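Long-range contact in putative uncharacterized protein (PDB 4HFK), which probably acts as an immunity protein that binds and neutralises a cognate type VI secretion amidase effector: residues B[9-14]-B[46-51]. Numbering follows the deposited sequence. Where two conformers were deposited one is given.
Sequences FSQQQI and EASNLP. With SO4 (sulfate ion), chain E.
Gln11, in the first turn of helix 11-27, reaches the end of helix 31-47 with both ends of its amide. A bend at chi2 (-68°) turns the group so that OE1 accepts from Asn49 N at 3.0 Å. Gln11 NE2 makes a weak, nearly straight bond to Ala47 O at 3.3 Å. The Asn49 amide lies stacked on that of Gln11, their planes 6° apart; Asn49 OD1 bonds a basic side chain of the other protein in the assembly. A water donates to both Gln11 O and Gln11 OE1 and accepts from the hydroxyl of Ser48. Just past helix 31-47, Leu50 N donates to Ser48 OG at 3.1 Å, an ST turn. Gln12 takes no part in this meeting of two helix ends in an all-helical fold; its NE2 donates to a sulfate, probably from the crystallisation liquor, also held by Lys96 and Arg93. Gln13 forms a capping box with the N-cap Ser10: Gln13 N donates to Ser10 OG, and Ser10 N to Gln13 OE1 from above the carbonyl plane. Beside the Gln11 amide, Ile14 packs CD1 on Ala47 CB at 4.0 Å; its CG2, anti to the backbone N, sits 3.6 Å from Ser48 N.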
# COMPACT_ATOMS: atom_id res chain seq x y z
N PHE B 9 7.57 -3.54 12.59
CA PHE B 9 6.22 -2.98 12.55
C PHE B 9 5.45 -3.49 13.77
O PHE B 9 5.79 -4.52 14.33
CB PHE B 9 5.49 -3.40 11.27
CG PHE B 9 6.07 -2.81 10.00
CD1 PHE B 9 5.41 -1.78 9.35
CD2 PHE B 9 7.25 -3.28 9.47
CE1 PHE B 9 5.94 -1.21 8.20
CE2 PHE B 9 7.79 -2.73 8.31
CZ PHE B 9 7.12 -1.70 7.67
N SER B 10 4.40 -2.77 14.17
CA SER B 10 3.55 -3.25 15.26
C SER B 10 2.65 -4.36 14.73
O SER B 10 2.49 -4.50 13.51
CB SER B 10 2.66 -2.12 15.76
OG SER B 10 1.65 -1.82 14.80
N GLN B 11 2.05 -5.13 15.63
CA GLN B 11 1.12 -6.19 15.23
C GLN B 11 -0.09 -5.62 14.50
O GLN B 11 -0.62 -6.24 13.57
CB GLN B 11 0.69 -7.02 16.45
CG GLN B 11 1.75 -8.06 16.86
CD GLN B 11 1.88 -9.17 15.82
OE1 GLN B 11 0.89 -9.63 15.26
NE2 GLN B 11 3.12 -9.60 15.54
N GLN B 12 -0.52 -4.43 14.91
CA GLN B 12 -1.64 -3.76 14.27
C GLN B 12 -1.31 -3.43 12.83
O GLN B 12 -2.08 -3.71 11.91
CB GLN B 12 -2.00 -2.48 15.03
CG GLN B 12 -2.39 -2.74 16.47
CD GLN B 12 -3.59 -3.63 16.55
OE1 GLN B 12 -3.51 -4.77 17.01
NE2 GLN B 12 -4.71 -3.13 16.08
N GLN B 13 -0.15 -2.81 12.64
CA GLN B 13 0.30 -2.43 11.30
C GLN B 13 0.50 -3.65 10.41
O GLN B 13 0.25 -3.59 9.20
CB GLN B 13 1.61 -1.64 11.38
CG GLN B 13 1.44 -0.27 12.03
CD GLN B 13 2.77 0.30 12.52
OE1 GLN B 13 3.80 -0.39 12.51
NE2 GLN B 13 2.75 1.56 12.94
N ILE B 14 0.97 -4.74 11.01
CA ILE B 14 1.16 -5.98 10.26
C ILE B 14 -0.18 -6.47 9.69
O ILE B 14 -0.28 -6.83 8.51
CB ILE B 14 1.84 -7.06 11.13
CG1 ILE B 14 3.33 -6.74 11.29
CG2 ILE B 14 1.70 -8.45 10.49
CD1 ILE B 14 4.01 -7.51 12.40
N GLU B 46 2.52 -14.36 7.91
CA GLU B 46 3.48 -15.11 8.73
C GLU B 46 3.90 -14.30 9.96
O GLU B 46 4.06 -14.85 11.06
CB GLU B 46 4.72 -15.47 7.90
CG GLU B 46 5.87 -16.06 8.71
CD GLU B 46 5.66 -17.53 9.08
OE1 GLU B 46 4.86 -18.21 8.42
OE2 GLU B 46 6.32 -18.00 10.03
N ALA B 47 4.08 -13.00 9.77
CA ALA B 47 4.57 -12.12 10.84
C ALA B 47 3.50 -11.89 11.91
O ALA B 47 3.82 -11.71 13.09
CB ALA B 47 5.03 -10.79 10.27
N SER B 48 2.24 -11.89 11.50
CA SER B 48 1.15 -11.70 12.46
C SER B 48 1.09 -12.83 13.48
O SER B 48 1.52 -13.97 13.20
CB SER B 48 -0.18 -11.59 11.71
OG SER B 48 -1.25 -11.31 12.60
N ASN B 49 0.56 -12.52 14.66
CA ASN B 49 0.26 -13.55 15.65
C ASN B 49 -1.24 -13.84 15.78
O ASN B 49 -1.66 -14.59 16.66
CB ASN B 49 0.85 -13.16 17.01
CG ASN B 49 2.37 -13.19 17.00
OD1 ASN B 49 2.98 -14.02 16.32
ND2 ASN B 49 2.99 -12.27 17.74
N LEU B 50 -2.05 -13.26 14.90
CA LEU B 50 -3.50 -13.43 14.96
C LEU B 50 -3.93 -14.79 14.41
O LEU B 50 -3.26 -15.36 13.55
CB LEU B 50 -4.20 -12.29 14.21
CG LEU B 50 -4.14 -10.92 14.88
CD1 LEU B 50 -4.74 -9.86 13.97
CD2 LEU B 50 -4.86 -10.93 16.24
N PRO B 51 -5.05 -15.34 14.93
CA PRO B 51 -5.61 -16.60 14.42
C PRO B 51 -6.07 -16.47 12.97
O PRO B 51 -6.41 -15.37 12.52
CB PRO B 51 -6.83 -16.84 15.32
CG PRO B 51 -6.50 -16.11 16.62
CD PRO B 51 -5.74 -14.88 16.15
S SO4 E . -5.89 0.25 16.00
O1 SO4 E . -6.98 0.11 15.02
O2 SO4 E . -4.64 -0.27 15.39
O3 SO4 E . -5.70 1.67 16.33
O4 SO4 E . -6.19 -0.47 17.23
O HOH W 1 -1.09 -8.91 13.61